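Local structure of beta-galactosidase/beta-glucuronidase (Faecalibacterium prausnitzii L2-6, 6MVF) at residues 452-456 with 469-473. The protein hydrolyses beta-linked glucuronides as an FMN-binding beta-glucuronidase of glycoside hydrolase family 2 from a human gut bacterium. Sequence-based numbering, arbitrary orientation.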
ATOM      1  N   TYR A 452     -34.867  29.519   5.132  1.00 25.87           N
ATOM      2  CA  TYR A 452     -34.793  30.295   6.355  1.00 33.73           C
ATOM      3  C   TYR A 452     -33.922  29.597   7.395  1.00 34.34           C
ATOM      4  O   TYR A 452     -33.862  28.363   7.465  1.00 30.14           O
ATOM      5  CB  TYR A 452     -36.185  30.536   6.937  1.00 28.79           C
ATOM      6  CG  TYR A 452     -36.872  31.789   6.455  1.00 27.94           C
ATOM      7  CD1 TYR A 452     -37.588  31.796   5.278  1.00 31.66           C
ATOM      8  CD2 TYR A 452     -36.837  32.959   7.208  1.00 37.79           C
ATOM      9  CE1 TYR A 452     -38.254  32.940   4.850  1.00 38.81           C
ATOM     10  CE2 TYR A 452     -37.499  34.110   6.794  1.00 32.36           C
ATOM     11  CZ  TYR A 452     -38.210  34.095   5.608  1.00 38.85           C
ATOM     12  OH  TYR A 452     -38.872  35.230   5.167  1.00 37.84           O
ATOM     13  N   ASN A 453     -33.240  30.415   8.197  1.00 30.86           N
ATOM     14  CA  ASN A 453     -32.520  29.956   9.374  1.00 29.55           C
ATOM     15  C   ASN A 453     -33.414  30.184  10.602  1.00 38.93           C
ATOM     16  O   ASN A 453     -33.623  31.329  11.024  1.00 37.45           O
ATOM     17  CB  ASN A 453     -31.190  30.697   9.499  1.00 27.69           C
ATOM     18  CG  ASN A 453     -30.243  30.403   8.343  1.00 32.20           C
ATOM     19  OD1 ASN A 453     -30.506  29.540   7.507  1.00 30.84           O
ATOM     20  ND2 ASN A 453     -29.125  31.111   8.304  1.00 31.06           N
ATOM     21  N   HIS A 454     -33.938  29.101  11.185  1.00 31.04           N
ATOM     22  CA  HIS A 454     -34.834  29.219  12.324  1.00 30.65           C
ATOM     23  C   HIS A 454     -34.314  28.455  13.532  1.00 40.15           C
ATOM     24  O   HIS A 454     -33.769  27.351  13.404  1.00 36.86           O
ATOM     25  CB  HIS A 454     -36.225  28.724  11.975  1.00 37.49           C
ATOM     26  CG  HIS A 454     -37.024  29.718  11.200  1.00 42.36           C
ATOM     27  ND1 HIS A 454     -37.184  31.023  11.616  1.00 38.60           N
ATOM     28  CD2 HIS A 454     -37.688  29.609  10.025  1.00 37.03           C
ATOM     29  CE1 HIS A 454     -37.913  31.677  10.728  1.00 38.63           C
ATOM     30  NE2 HIS A 454     -38.235  30.839   9.756  1.00 35.02           N
ATOM     31  N   TYR A 455     -34.516  29.041  14.714  1.00 38.44           N
ATOM     32  CA  TYR A 455     -34.118  28.406  15.964  1.00 31.97           C
ATOM     33  C   TYR A 455     -35.231  28.520  16.999  1.00 34.66           C
ATOM     34  O   TYR A 455     -34.981  28.735  18.190  1.00 32.82           O
ATOM     35  CB  TYR A 455     -32.812  28.998  16.493  1.00 34.35           C
ATOM     36  CG  TYR A 455     -31.594  28.786  15.606  1.00 36.03           C
ATOM     37  CD1 TYR A 455     -30.782  27.657  15.764  1.00 35.54           C
ATOM     38  CD2 TYR A 455     -31.239  29.721  14.633  1.00 29.43           C
ATOM     39  CE1 TYR A 455     -29.659  27.454  14.974  1.00 33.53           C
ATOM     40  CE2 TYR A 455     -30.114  29.524  13.832  1.00 42.92           C
ATOM     41  CZ  TYR A 455     -29.330  28.382  14.010  1.00 36.36           C
ATOM     42  OH  TYR A 455     -28.212  28.178  13.243  1.00 30.83           O
ATOM     43  N   PHE A 456     -36.481  28.363  16.563  1.00 37.27           N
ATOM     44  CA  PHE A 456     -37.583  28.283  17.508  1.00 35.79           C
ATOM     45  C   PHE A 456     -37.388  27.079  18.415  1.00 33.44           C
ATOM     46  O   PHE A 456     -37.361  25.934  17.952  1.00 36.05           O
ATOM     47  CB  PHE A 456     -38.921  28.197  16.779  1.00 36.88           C
ATOM     48  CG  PHE A 456     -39.123  29.285  15.771  1.00 39.53           C
ATOM     49  CD1 PHE A 456     -39.154  30.611  16.169  1.00 39.85           C
ATOM     50  CD2 PHE A 456     -39.291  28.978  14.429  1.00 33.55           C
ATOM     51  CE1 PHE A 456     -39.329  31.611  15.253  1.00 33.42           C
ATOM     52  CE2 PHE A 456     -39.472  29.960  13.511  1.00 35.29           C
ATOM     53  CZ  PHE A 456     -39.490  31.288  13.920  1.00 43.65           C
ATOM     54  N   TRP A 469     -45.042  27.403  11.711  1.00 31.68           N
ATOM     55  CA  TRP A 469     -44.346  28.427  10.933  1.00 28.28           C
ATOM     56  C   TRP A 469     -44.178  27.985   9.480  1.00 38.88           C
ATOM     57  O   TRP A 469     -44.494  28.737   8.543  1.00 34.03           O
ATOM     58  CB  TRP A 469     -42.981  28.742  11.544  1.00 26.19           C
ATOM     59  CG  TRP A 469     -42.387  30.034  11.032  1.00 27.94           C
ATOM     60  CD1 TRP A 469     -42.358  31.231  11.687  1.00 33.01           C
ATOM     61  CD2 TRP A 469     -41.768  30.271   9.748  1.00 34.35           C
ATOM     62  NE1 TRP A 469     -41.763  32.197  10.904  1.00 32.38           N
ATOM     63  CE2 TRP A 469     -41.396  31.637   9.709  1.00 29.22           C
ATOM     64  CE3 TRP A 469     -41.489  29.464   8.634  1.00 27.77           C
ATOM     65  CZ2 TRP A 469     -40.758  32.208   8.612  1.00 23.85           C
ATOM     66  CZ3 TRP A 469     -40.850  30.032   7.550  1.00 30.13           C
ATOM     67  CH2 TRP A 469     -40.489  31.394   7.547  1.00 30.79           C
ATOM     68  N   LEU A 470     -43.665  26.768   9.272  1.00 31.99           N
ATOM     69  CA  LEU A 470     -43.512  26.261   7.915  1.00 29.63           C
ATOM     70  C   LEU A 470     -44.853  26.241   7.189  1.00 34.02           C
ATOM     71  O   LEU A 470     -44.991  26.803   6.093  1.00 33.86           O
ATOM     72  CB  LEU A 470     -42.894  24.860   7.941  1.00 32.19           C
ATOM     73  CG  LEU A 470     -41.581  24.638   8.703  1.00 35.03           C
ATOM     74  CD1 LEU A 470     -41.316  23.150   8.822  1.00 34.19           C
ATOM     75  CD2 LEU A 470     -40.409  25.348   8.030  1.00 25.43           C
ATOM     76  N   ASP A 471     -45.859  25.602   7.793  1.00 28.44           N
ATOM     77  CA  ASP A 471     -47.168  25.515   7.158  1.00 33.58           C
ATOM     78  C   ASP A 471     -47.711  26.896   6.782  1.00 34.34           C
ATOM     79  O   ASP A 471     -48.301  27.072   5.711  1.00 31.17           O
ATOM     80  CB  ASP A 471     -48.151  24.794   8.080  1.00 32.66           C
ATOM     81  CG  ASP A 471     -47.813  23.325   8.274  1.00 35.98           C
ATOM     82  OD1 ASP A 471     -47.117  22.744   7.413  1.00 38.94           O
ATOM     83  OD2 ASP A 471     -48.256  22.749   9.294  1.00 35.77           O
ATOM     84  N   LYS A 472     -47.496  27.893   7.637  1.00 35.28           N
ATOM     85  CA  LYS A 472     -48.081  29.209   7.391  1.00 35.00           C
ATOM     86  C   LYS A 472     -47.400  29.905   6.221  1.00 35.97           C
ATOM     87  O   LYS A 472     -48.068  30.408   5.311  1.00 36.63           O
ATOM     88  CB  LYS A 472     -47.998  30.066   8.659  1.00 30.52           C
ATOM     89  CG  LYS A 472     -48.710  31.406   8.555  1.00 38.00           C
ATOM     90  CD  LYS A 472     -48.397  32.286   9.757  1.00 45.38           C
ATOM     91  CE  LYS A 472     -49.133  33.599   9.683  1.00 39.21           C
ATOM     92  NZ  LYS A 472     -50.575  33.364   9.951  1.00 44.29           N
ATOM     93  N   PHE A 473     -46.068  29.946   6.228  1.00 33.38           N
ATOM     94  CA  PHE A 473     -45.348  30.567   5.121  1.00 34.71           C
ATOM     95  C   PHE A 473     -45.648  29.862   3.804  1.00 33.76           C
ATOM     96  O   PHE A 473     -45.791  30.510   2.759  1.00 35.98           O
ATOM     97  CB  PHE A 473     -43.849  30.562   5.423  1.00 30.37           C
ATOM     98  CG  PHE A 473     -43.019  31.188   4.360  1.00 35.31           C
ATOM     99  CD1 PHE A 473     -42.663  30.466   3.215  1.00 30.79           C
ATOM    100  CD2 PHE A 473     -42.569  32.493   4.503  1.00 35.22           C
ATOM    101  CE1 PHE A 473     -41.894  31.041   2.228  1.00 27.37           C
ATOM    102  CE2 PHE A 473     -41.791  33.082   3.519  1.00 38.09           C
ATOM    103  CZ  PHE A 473     -41.450  32.350   2.373  1.00 35.32           C
TER
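Trp469 reaches from its helix into a row of three aromatic side chains, Tyr452, His454 and Phe456, illustrating how rings meeting mostly at steep angles can join a barrel strand to the helix that follows it. CH2, at the outer corner of the indole, stands over the centre of the Tyr452 ring, 3.7 Å from Tyr452 CD1. The two form an edge-to-face pair with planes at 63°, the tryptophan giving its edge and the tyrosine its face. Against His454 the indole exchanges roles and offers a face: the imidazole comes edge-on, led by NE2, and the six-membered ring centroid lies 4.1 Å from that of His454. The first torsion of Trp469, with CG anti to the backbone N (chi1 -164°), carries the indole across to the strand side. Farther along, Phe456 CZ meets Trp469 CD1 at 3.6 Å, its ring inclined by 35° to the pyrrole part and on the same indole face as His454. Tyr452 also turns its edge to the face of Phe473, one helical turn beyond Trp469, in an offset edge-to-face pair with centroids 5.5 Å apart. Outside the contact, Tyr452 OH is hydrogen-bonded to Thr437 O and His454 ND1, not the NE2 that faces the indole, to Ser435 OG, which should help to fix both rings. The aromatic cluster lies within the beta-alpha-beta unit of the TIM barrel, packing helix 466-476 against strand 450-453 and the residues just after it, while Leu470 and Phe473 touch the next parallel strand, 482-487.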